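Outer membrane protein YopM (Yersinia pestis, PDB 1JL5) acts as an effector that probably alters host cell physiology to promote bacterial survival, and is built as a leucine-rich-repeat protein that forms a tetramer. Local coordinates at residues N54-L65 against L76-P87; E229-L239 against L249-P257. One frame throughout, in Å; residues are numbered along the deposited sequence.

Interaction 1. Residues N54-L65 against L76-P87; sequences NGEQREMAVSRL and LELNNLGLSSLP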
loop_
_atom_site.group_PDB
_atom_site.type_symbol
_atom_site.label_atom_id
_atom_site.label_comp_id
_atom_site.label_asym_id
_atom_site.label_seq_id
_atom_site.Cartn_x
_atom_site.Cartn_y
_atom_site.Cartn_z
ATOM N N ASN A 54 -17.662 -7.767 30.087
ATOM C CA ASN A 54 -16.810 -8.456 29.131
ATOM C C ASN A 54 -17.500 -8.856 27.840
ATOM O O ASN A 54 -16.981 -9.666 27.078
ATOM C CB ASN A 54 -16.147 -9.673 29.772
ATOM C CG ASN A 54 -14.956 -9.293 30.624
ATOM O OD1 ASN A 54 -14.069 -10.110 30.869
ATOM N ND2 ASN A 54 -14.930 -8.044 31.086
ATOM N N GLY A 55 -18.667 -8.278 27.594
ATOM C CA GLY A 55 -19.394 -8.561 26.372
ATOM C C GLY A 55 -19.656 -10.023 26.086
ATOM O O GLY A 55 -20.005 -10.382 24.961
ATOM N N GLU A 56 -19.485 -10.875 27.088
ATOM C CA GLU A 56 -19.744 -12.287 26.883
ATOM C C GLU A 56 -21.227 -12.445 26.625
ATOM O O GLU A 56 -22.060 -11.919 27.357
ATOM C CB GLU A 56 -19.326 -13.092 28.104
ATOM C CG GLU A 56 -17.857 -12.961 28.406
ATOM C CD GLU A 56 -17.337 -14.114 29.209
ATOM O OE1 GLU A 56 -17.851 -15.236 29.024
ATOM O OE2 GLU A 56 -16.404 -13.907 30.006
ATOM N N GLN A 57 -21.558 -13.148 25.557
ATOM C CA GLN A 57 -22.944 -13.355 25.201
ATOM C C GLN A 57 -23.393 -14.711 25.709
ATOM O O GLN A 57 -23.761 -15.601 24.949
ATOM C CB GLN A 57 -23.085 -13.238 23.690
ATOM C CG GLN A 57 -22.647 -11.866 23.217
ATOM C CD GLN A 57 -22.588 -11.752 21.723
ATOM O OE1 GLN A 57 -21.805 -12.436 21.069
ATOM N NE2 GLN A 57 -23.416 -10.879 21.164
ATOM N N ARG A 58 -23.345 -14.858 27.024
ATOM C CA ARG A 58 -23.732 -16.103 27.644
ATOM C C ARG A 58 -25.214 -16.358 27.477
ATOM O O ARG A 58 -25.637 -17.504 27.386
ATOM C CB ARG A 58 -23.338 -16.086 29.111
ATOM C CG ARG A 58 -21.864 -15.851 29.266
ATOM C CD ARG A 58 -21.345 -16.369 30.572
ATOM N NE ARG A 58 -19.892 -16.296 30.601
ATOM C CZ ARG A 58 -19.147 -16.767 31.592
ATOM N NH1 ARG A 58 -19.728 -17.346 32.634
ATOM N NH2 ARG A 58 -17.826 -16.656 31.542
ATOM N N GLU A 59 -26.006 -15.296 27.416
ATOM C CA GLU A 59 -27.435 -15.485 27.243
ATOM C C GLU A 59 -27.673 -16.226 25.941
ATOM O O GLU A 59 -28.425 -17.197 25.896
ATOM C CB GLU A 59 -28.169 -14.150 27.207
ATOM C CG GLU A 59 -29.653 -14.315 26.942
ATOM C CD GLU A 59 -30.408 -13.023 27.104
ATOM O OE1 GLU A 59 -30.205 -12.360 28.139
ATOM O OE2 GLU A 59 -31.210 -12.668 26.211
ATOM N N MET A 60 -27.021 -15.763 24.880
ATOM C CA MET A 60 -27.160 -16.406 23.584
ATOM C C MET A 60 -26.596 -17.811 23.694
ATOM O O MET A 60 -27.174 -18.768 23.181
ATOM C CB MET A 60 -26.392 -15.632 22.514
ATOM C CG MET A 60 -26.422 -16.299 21.143
ATOM S SD MET A 60 -28.064 -16.301 20.394
ATOM C CE MET A 60 -28.681 -17.911 20.852
ATOM N N ALA A 61 -25.459 -17.929 24.367
ATOM C CA ALA A 61 -24.831 -19.226 24.545
ATOM C C ALA A 61 -25.806 -20.156 25.256
ATOM O O ALA A 61 -26.061 -21.267 24.797
ATOM C CB ALA A 61 -23.556 -19.082 25.355
ATOM N N VAL A 62 -26.352 -19.696 26.376
ATOM C CA VAL A 62 -27.302 -20.508 27.126
ATOM C C VAL A 62 -28.446 -20.882 26.209
ATOM O O VAL A 62 -28.907 -22.017 26.203
ATOM C CB VAL A 62 -27.858 -19.755 28.339
ATOM C CG1 VAL A 62 -28.987 -20.556 28.966
ATOM C CG2 VAL A 62 -26.749 -19.526 29.352
ATOM N N SER A 63 -28.894 -19.918 25.421
ATOM C CA SER A 63 -29.973 -20.163 24.484
ATOM C C SER A 63 -29.562 -21.276 23.527
ATOM O O SER A 63 -30.349 -22.170 23.225
ATOM C CB SER A 63 -30.284 -18.892 23.701
ATOM O OG SER A 63 -31.292 -19.139 22.741
ATOM N N ARG A 64 -28.318 -21.218 23.054
ATOM C CA ARG A 64 -27.800 -22.225 22.132
ATOM C C ARG A 64 -27.702 -23.543 22.884
ATOM O O ARG A 64 -28.084 -24.596 22.381
ATOM C CB ARG A 64 -26.405 -21.836 21.634
ATOM C CG ARG A 64 -26.291 -20.457 20.995
ATOM C CD ARG A 64 -26.792 -20.445 19.569
ATOM N NE ARG A 64 -26.644 -19.125 18.957
ATOM C CZ ARG A 64 -25.480 -18.559 18.653
ATOM N NH1 ARG A 64 -24.340 -19.193 18.894
ATOM N NH2 ARG A 64 -25.455 -17.346 18.113
ATOM N N LEU A 65 -27.173 -23.470 24.099
ATOM C CA LEU A 65 -27.013 -24.648 24.935
ATOM C C LEU A 65 -28.350 -25.337 25.143
ATOM O O LEU A 65 -28.483 -26.543 24.936
ATOM C CB LEU A 65 -26.426 -24.244 26.284
ATOM C CG LEU A 65 -24.939 -23.903 26.250
ATOM C CD1 LEU A 65 -24.563 -23.077 27.462
ATOM C CD2 LEU A 65 -24.140 -25.198 26.190
ATOM N N LEU A 76 -23.341 -27.985 18.915
ATOM C CA LEU A 76 -23.584 -26.818 19.738
ATOM C C LEU A 76 -22.650 -25.780 19.146
ATOM O O LEU A 76 -21.441 -25.984 19.102
ATOM C CB LEU A 76 -23.204 -27.088 21.190
ATOM C CG LEU A 76 -23.108 -25.832 22.055
ATOM C CD1 LEU A 76 -24.448 -25.108 22.075
ATOM C CD2 LEU A 76 -22.675 -26.225 23.455
ATOM N N GLU A 77 -23.209 -24.679 18.671
ATOM C CA GLU A 77 -22.400 -23.641 18.066
ATOM C C GLU A 77 -22.486 -22.361 18.878
ATOM O O GLU A 77 -23.522 -21.702 18.924
ATOM C CB GLU A 77 -22.855 -23.414 16.620
ATOM C CG GLU A 77 -21.987 -22.449 15.835
ATOM C CD GLU A 77 -22.471 -21.024 15.939
ATOM O OE1 GLU A 77 -23.560 -20.732 15.405
ATOM O OE2 GLU A 77 -21.771 -20.200 16.557
ATOM N N LEU A 78 -21.378 -22.024 19.526
ATOM C CA LEU A 78 -21.290 -20.839 20.362
ATOM C C LEU A 78 -20.205 -19.922 19.828
ATOM O O LEU A 78 -19.431 -19.355 20.594
ATOM C CB LEU A 78 -20.945 -21.253 21.789
ATOM C CG LEU A 78 -21.880 -22.302 22.385
ATOM C CD1 LEU A 78 -21.338 -22.778 23.722
ATOM C CD2 LEU A 78 -23.265 -21.703 22.536
ATOM N N ASN A 79 -20.152 -19.773 18.512
ATOM C CA ASN A 79 -19.129 -18.940 17.909
ATOM C C ASN A 79 -19.256 -17.466 18.202
ATOM O O ASN A 79 -20.349 -16.907 18.235
ATOM C CB ASN A 79 -19.093 -19.122 16.391
ATOM C CG ASN A 79 -18.732 -20.523 15.988
ATOM O OD1 ASN A 79 -18.018 -21.221 16.708
ATOM N ND2 ASN A 79 -19.210 -20.943 14.823
ATOM N N ASN A 80 -18.106 -16.847 18.415
ATOM C CA ASN A 80 -18.022 -15.423 18.657
ATOM C C ASN A 80 -19.010 -14.898 19.686
ATOM O O ASN A 80 -19.689 -13.896 19.454
ATOM C CB ASN A 80 -18.204 -14.686 17.330
ATOM C CG ASN A 80 -17.676 -13.285 17.382
ATOM O OD1 ASN A 80 -16.591 -13.049 17.910
ATOM N ND2 ASN A 80 -18.431 -12.339 16.835
ATOM N N LEU A 81 -19.082 -15.570 20.828
ATOM C CA LEU A 81 -19.981 -15.145 21.888
ATOM C C LEU A 81 -19.175 -14.543 23.021
ATOM O O LEU A 81 -19.705 -14.248 24.088
ATOM C CB LEU A 81 -20.808 -16.330 22.385
ATOM C CG LEU A 81 -21.765 -16.896 21.335
ATOM C CD1 LEU A 81 -22.620 -18.002 21.946
ATOM C CD2 LEU A 81 -22.646 -15.770 20.806
ATOM N N GLY A 82 -17.884 -14.359 22.772
ATOM C CA GLY A 82 -17.004 -13.781 23.767
ATOM C C GLY A 82 -16.963 -14.564 25.060
ATOM O O GLY A 82 -16.614 -14.029 26.108
ATOM N N LEU A 83 -17.304 -15.844 24.988
ATOM C CA LEU A 83 -17.317 -16.687 26.174
ATOM C C LEU A 83 -15.925 -16.935 26.728
ATOM O O LEU A 83 -15.057 -17.449 26.028
ATOM C CB LEU A 83 -17.980 -18.018 25.843
ATOM C CG LEU A 83 -19.309 -17.847 25.113
ATOM C CD1 LEU A 83 -19.939 -19.207 24.888
ATOM C CD2 LEU A 83 -20.231 -16.942 25.924
ATOM N N SER A 84 -15.711 -16.561 27.985
ATOM C CA SER A 84 -14.420 -16.773 28.617
ATOM C C SER A 84 -14.401 -18.188 29.171
ATOM O O SER A 84 -13.389 -18.661 29.679
ATOM C CB SER A 84 -14.192 -15.762 29.740
ATOM O OG SER A 84 -15.236 -15.813 30.690
ATOM N N SER A 85 -15.538 -18.860 29.073
ATOM C CA SER A 85 -15.639 -20.234 29.535
ATOM C C SER A 85 -16.932 -20.800 29.006
ATOM O O SER A 85 -17.818 -20.063 28.568
ATOM C CB SER A 85 -15.657 -20.317 31.064
ATOM O OG SER A 85 -16.924 -19.926 31.570
ATOM N N LEU A 86 -17.025 -22.117 29.026
ATOM C CA LEU A 86 -18.225 -22.786 28.592
ATOM C C LEU A 86 -18.700 -23.558 29.795
ATOM O O LEU A 86 -17.898 -24.065 30.571
ATOM C CB LEU A 86 -17.946 -23.764 27.453
ATOM C CG LEU A 86 -17.459 -23.170 26.134
ATOM C CD1 LEU A 86 -17.384 -24.273 25.091
ATOM C CD2 LEU A 86 -18.414 -22.073 25.686
ATOM N N PRO A 87 -20.014 -23.630 29.987
ATOM C CA PRO A 87 -20.520 -24.376 31.131
ATOM C C PRO A 87 -20.519 -25.823 30.672
ATOM O O PRO A 87 -20.052 -26.125 29.569
ATOM C CB PRO A 87 -21.920 -23.822 31.289
ATOM C CG PRO A 87 -22.332 -23.629 29.862
ATOM C CD PRO A 87 -21.112 -23.006 29.228
HETATM O O HOH W 1 -15.552 -11.692 26.196
HETATM O O HOH W 2 -15.638 -17.609 32.937
HETATM O O HOH W 3 -22.658 -17.622 17.107
#
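Glu56 and Gln57 run against Leu81 and Gly82, their backbones 4.4 Å apart between the CA atoms of Glu56 and Gly82, and from there helix 58-71 diverges until the CA atoms of Leu65 and Leu76 lie 6.6 Å apart. Gln57, the N-cap residue, gives its N-H almost straight to Leu81 O (N to O 2.6 Å, 177°), which ties the start of the helix to the first leucine-rich repeat. Glu56 OE1 is gripped by three donors: it takes the N-H of Ser84 (OE1 to N 2.7 Å) from well above the carboxylate plane, and both NE and NH2 of Arg58 come to it side-on, with OE1 in the guanidinium plane. Arg58 can reach back because its CG lies beside the backbone N (chi1 -57°) and the chain then runs extended; its NH1 goes to Trp46 O of helix 36-48. At the other end Arg64 bends at chi2 (-79°), and its NH1 meets Glu77 O (2.6 Å, tilted from both the carbonyl and guanidinium planes), while Met60 CG sits over one face of the guanidinium, displaced toward its rim. Between the polar ends, Ala61 CB fits against Leu83 CD1 (3.6 Å) and Leu81 CD1, and Leu78 and Arg64 pass alongside in opposite directions, Leu78 CD2 touching Arg64 CB. Leu65 forks: CD1 reaches the CG corner of the Pro87 ring, and CD2 presses on Leu76 CD2, each pair at a tight 3.3 Å. The helix thus closes the first turn of the solenoid as an N-terminal cap, with Ala61 and Leu65 packing on the leucines of the first repeat. With three donors on one carboxylate oxygen, Glu56 is probably held as the anion, its charge balanced by Arg58.

Interaction 2. Residues E229-L239 against L249-P257; sequences ELPELQNLPFL and LKTLPDLPP
Gln234 and Asp254 lay their flat ends side by side, pointing the same way, with amide and carboxylate planes 40° apart; Asp254 CB comes close to the amide oxygen (CB to Gln234 OE1 3.4 Å). The other flat group, the Phe238 ring, has Pro237 CG over one face, offset toward the ring's rim. A position between the backbone N and the carbonyl carbon (chi1 71°), followed by an extended chain, carries the Gln234 amide alongside Asp254. Its NE2 is bonded to the anti lone pair of Glu232 OE2 (2.7 Å), tilted 20° from the amide plane, which limits rotation of the amide at this solvent-facing edge of the contact. The proline rings work differently. Pro253 puts CG against both Leu230 O and Pro231 O, and its CD against Leu233 CD1 (3.7 Å). Pro256 packs against both type I turns, 233-236 and 236-239: CD meets Leu233 CB (3.5 Å), while CG presses tightly on Leu239 CD2 (3.4 Å). Leu230 crosses Leu249 at about a right angle, CG to Leu249 CD1 3.7 Å, and lies side by side with Leu252, pointing the same way. Polar backbone atoms are joined through water: one accepts from Leu230 N and donates to Thr251 O, another accepts from Leu233 N and donates to Asp254 O (water to O 2.5 Å). Two direct CA-H...O contacts, from Pro256 CA to Leu233 O and from Gln234 CA to Leu255 O, supplement the water bridges. The geometry is that of successive leucine-rich-repeat turns stacked on their convex side, where irregular, proline-rich segments take the place of helices. Leu230, Leu233 and Pro256 reach inward to Ile242 of strand 241-243, and Leu252 and Leu255 to Leu262 of strand 261-263, so the contact lies over two neighbouring parallel strands.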
loop_
_atom_site.group_PDB
_atom_site.type_symbol
_atom_site.label_atom_id
_atom_site.label_comp_id
_atom_site.label_asym_id
_atom_site.label_seq_id
_atom_site.Cartn_x
_atom_site.Cartn_y
_atom_site.Cartn_z
ATOM N N GLU A 229 15.853 -28.037 3.150
ATOM C CA GLU A 229 15.499 -28.832 1.996
ATOM C C GLU A 229 14.147 -29.450 2.239
ATOM O O GLU A 229 13.652 -29.477 3.362
ATOM C CB GLU A 229 16.522 -29.946 1.791
ATOM C CG GLU A 229 16.682 -30.816 3.019
ATOM C CD GLU A 229 17.657 -31.956 2.822
ATOM O OE1 GLU A 229 18.752 -31.717 2.267
ATOM O OE2 GLU A 229 17.327 -33.087 3.239
ATOM N N LEU A 230 13.550 -29.944 1.167
ATOM C CA LEU A 230 12.266 -30.599 1.251
ATOM C C LEU A 230 12.582 -32.081 1.284
ATOM O O LEU A 230 13.618 -32.507 0.790
ATOM C CB LEU A 230 11.425 -30.267 0.021
ATOM C CG LEU A 230 10.964 -28.813 -0.073
ATOM C CD1 LEU A 230 10.107 -28.619 -1.319
ATOM C CD2 LEU A 230 10.173 -28.464 1.180
ATOM N N PRO A 231 11.711 -32.889 1.895
ATOM C CA PRO A 231 12.027 -34.316 1.910
ATOM C C PRO A 231 11.805 -34.840 0.500
ATOM O O PRO A 231 11.396 -34.089 -0.390
ATOM C CB PRO A 231 11.016 -34.876 2.897
ATOM C CG PRO A 231 9.825 -34.003 2.655
ATOM C CD PRO A 231 10.436 -32.621 2.577
ATOM N N GLU A 232 12.081 -36.117 0.282
ATOM C CA GLU A 232 11.869 -36.668 -1.037
ATOM C C GLU A 232 10.402 -36.487 -1.378
ATOM O O GLU A 232 9.530 -36.777 -0.566
ATOM C CB GLU A 232 12.245 -38.139 -1.070
ATOM C CG GLU A 232 12.058 -38.745 -2.438
ATOM C CD GLU A 232 12.853 -40.004 -2.609
ATOM O OE1 GLU A 232 12.842 -40.833 -1.674
ATOM O OE2 GLU A 232 13.482 -40.161 -3.676
ATOM N N LEU A 233 10.133 -36.012 -2.584
ATOM C CA LEU A 233 8.770 -35.747 -3.012
ATOM C C LEU A 233 8.320 -36.563 -4.205
ATOM O O LEU A 233 7.126 -36.769 -4.406
ATOM C CB LEU A 233 8.640 -34.276 -3.392
ATOM C CG LEU A 233 9.118 -33.246 -2.373
ATOM C CD1 LEU A 233 9.200 -31.868 -3.036
ATOM C CD2 LEU A 233 8.169 -33.239 -1.190
ATOM N N GLN A 234 9.278 -37.013 -5.006
ATOM C CA GLN A 234 8.957 -37.736 -6.219
ATOM C C GLN A 234 8.144 -38.999 -6.034
ATOM O O GLN A 234 7.471 -39.440 -6.960
ATOM C CB GLN A 234 10.232 -38.044 -6.991
ATOM C CG GLN A 234 11.113 -39.078 -6.355
ATOM C CD GLN A 234 12.454 -39.124 -7.025
ATOM O OE1 GLN A 234 12.540 -39.105 -8.250
ATOM N NE2 GLN A 234 13.515 -39.181 -6.231
ATOM N N ASN A 235 8.192 -39.579 -4.844
ATOM C CA ASN A 235 7.443 -40.796 -4.595
ATOM C C ASN A 235 6.104 -40.501 -3.957
ATOM O O ASN A 235 5.483 -41.375 -3.361
ATOM C CB ASN A 235 8.261 -41.735 -3.722
ATOM C CG ASN A 235 9.582 -42.078 -4.354
ATOM O OD1 ASN A 235 9.644 -42.356 -5.549
ATOM N ND2 ASN A 235 10.651 -42.057 -3.563
ATOM N N LEU A 236 5.665 -39.254 -4.089
ATOM C CA LEU A 236 4.383 -38.836 -3.544
ATOM C C LEU A 236 3.500 -38.571 -4.750
ATOM O O LEU A 236 3.377 -37.444 -5.218
ATOM C CB LEU A 236 4.564 -37.581 -2.693
ATOM C CG LEU A 236 5.601 -37.807 -1.588
ATOM C CD1 LEU A 236 5.801 -36.531 -0.780
ATOM C CD2 LEU A 236 5.140 -38.951 -0.696
ATOM N N PRO A 237 2.875 -39.631 -5.275
ATOM C CA PRO A 237 1.998 -39.555 -6.441
ATOM C C PRO A 237 0.757 -38.709 -6.256
ATOM O O PRO A 237 0.168 -38.252 -7.225
ATOM C CB PRO A 237 1.662 -41.023 -6.707
ATOM C CG PRO A 237 1.602 -41.585 -5.338
ATOM C CD PRO A 237 2.840 -40.983 -4.688
ATOM N N PHE A 238 0.363 -38.489 -5.011
ATOM C CA PHE A 238 -0.839 -37.721 -4.754
ATOM C C PHE A 238 -0.546 -36.316 -4.273
ATOM O O PHE A 238 -1.458 -35.508 -4.109
ATOM C CB PHE A 238 -1.701 -38.466 -3.739
ATOM C CG PHE A 238 -1.936 -39.901 -4.103
ATOM C CD1 PHE A 238 -2.635 -40.229 -5.261
ATOM C CD2 PHE A 238 -1.423 -40.923 -3.312
ATOM C CE1 PHE A 238 -2.816 -41.559 -5.629
ATOM C CE2 PHE A 238 -1.598 -42.259 -3.670
ATOM C CZ PHE A 238 -2.298 -42.576 -4.833
ATOM N N LEU A 239 0.727 -36.018 -4.046
ATOM C CA LEU A 239 1.094 -34.692 -3.586
ATOM C C LEU A 239 0.931 -33.736 -4.756
ATOM O O LEU A 239 1.711 -33.752 -5.703
ATOM C CB LEU A 239 2.533 -34.684 -3.080
ATOM C CG LEU A 239 2.987 -33.392 -2.400
ATOM C CD1 LEU A 239 1.939 -32.930 -1.390
ATOM C CD2 LEU A 239 4.319 -33.638 -1.716
ATOM N N LEU A 249 15.381 -23.155 1.095
ATOM C CA LEU A 249 15.595 -24.083 0.003
ATOM C C LEU A 249 16.560 -23.528 -1.024
ATOM O O LEU A 249 16.425 -22.384 -1.454
ATOM C CB LEU A 249 14.266 -24.407 -0.667
ATOM C CG LEU A 249 13.191 -24.987 0.250
ATOM C CD1 LEU A 249 11.934 -25.276 -0.569
ATOM C CD2 LEU A 249 13.713 -26.253 0.926
ATOM N N LYS A 250 17.538 -24.340 -1.408
ATOM C CA LYS A 250 18.522 -23.950 -2.415
ATOM C C LYS A 250 18.159 -24.736 -3.665
ATOM O O LYS A 250 18.504 -24.366 -4.784
ATOM C CB LYS A 250 19.941 -24.332 -1.984
ATOM C CG LYS A 250 20.353 -23.858 -0.608
ATOM C CD LYS A 250 19.700 -24.709 0.471
ATOM C CE LYS A 250 20.140 -24.288 1.860
ATOM N NZ LYS A 250 19.404 -25.055 2.901
ATOM N N THR A 251 17.474 -25.850 -3.448
ATOM C CA THR A 251 17.039 -26.706 -4.533
ATOM C C THR A 251 15.787 -27.413 -4.079
ATOM O O THR A 251 15.470 -27.462 -2.892
ATOM C CB THR A 251 18.076 -27.803 -4.875
ATOM O OG1 THR A 251 18.232 -28.667 -3.744
ATOM C CG2 THR A 251 19.418 -27.194 -5.227
ATOM N N LEU A 252 15.077 -27.968 -5.041
ATOM C CA LEU A 252 13.879 -28.706 -4.739
ATOM C C LEU A 252 14.205 -30.125 -5.125
ATOM O O LEU A 252 14.990 -30.360 -6.044
ATOM C CB LEU A 252 12.714 -28.210 -5.580
ATOM C CG LEU A 252 12.320 -26.757 -5.365
ATOM C CD1 LEU A 252 11.078 -26.451 -6.187
ATOM C CD2 LEU A 252 12.065 -26.516 -3.883
ATOM N N PRO A 253 13.639 -31.091 -4.407
ATOM C CA PRO A 253 13.909 -32.484 -4.746
ATOM C C PRO A 253 13.127 -32.717 -6.019
ATOM O O PRO A 253 12.442 -31.818 -6.512
ATOM C CB PRO A 253 13.279 -33.257 -3.590
ATOM C CG PRO A 253 13.217 -32.243 -2.465
ATOM C CD PRO A 253 12.838 -30.989 -3.177
ATOM N N ASP A 254 13.228 -33.918 -6.558
ATOM C CA ASP A 254 12.445 -34.238 -7.725
ATOM C C ASP A 254 11.045 -34.049 -7.183
ATOM O O ASP A 254 10.722 -34.507 -6.088
ATOM C CB ASP A 254 12.707 -35.672 -8.132
ATOM C CG ASP A 254 14.125 -35.865 -8.567
ATOM O OD1 ASP A 254 14.512 -35.198 -9.541
ATOM O OD2 ASP A 254 14.855 -36.649 -7.931
ATOM N N LEU A 255 10.225 -33.350 -7.940
ATOM C CA LEU A 255 8.884 -33.039 -7.501
ATOM C C LEU A 255 7.876 -34.168 -7.557
ATOM O O LEU A 255 8.093 -35.184 -8.213
ATOM C CB LEU A 255 8.376 -31.862 -8.319
ATOM C CG LEU A 255 9.265 -30.634 -8.138
ATOM C CD1 LEU A 255 8.840 -29.543 -9.097
ATOM C CD2 LEU A 255 9.176 -30.161 -6.688
ATOM N N PRO A 256 6.765 -34.013 -6.828
ATOM C CA PRO A 256 5.755 -35.065 -6.867
ATOM C C PRO A 256 5.374 -35.108 -8.342
ATOM O O PRO A 256 5.118 -34.072 -8.946
ATOM C CB PRO A 256 4.652 -34.506 -5.980
ATOM C CG PRO A 256 5.436 -33.725 -4.950
ATOM C CD PRO A 256 6.441 -33.002 -5.804
ATOM N N PRO A 257 5.351 -36.302 -8.945
ATOM C CA PRO A 257 5.007 -36.413 -10.363
ATOM C C PRO A 257 3.706 -35.747 -10.785
ATOM O O PRO A 257 3.561 -35.333 -11.927
ATOM C CB PRO A 257 5.007 -37.923 -10.598
ATOM C CG PRO A 257 4.616 -38.471 -9.257
ATOM C CD PRO A 257 5.438 -37.631 -8.318
HETATM O O HOH W 4 14.807 -29.346 -1.155
HETATM O O HOH W 5 11.926 -36.153 -4.585
#

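Both contacts stack one layer of the solenoid on the next, on opposite sides of the chain's centre with their own centres about 45 Å apart, and they do not touch. Interaction 1 joins a capping helix to the opening repeat, and charged or backbone hydrogen bonds at either end flank its leucine packing; a second subunit also reaches it, through its Arg338. Interaction 2 joins two helix-free turns farther along the chain and relies on leucine and proline packing with bridging waters. Each is partly buried: leucines form the inner side in both, whereas the outer side of interaction 2 includes the exposed Glu229, Glu232, Asp254 and Pro257.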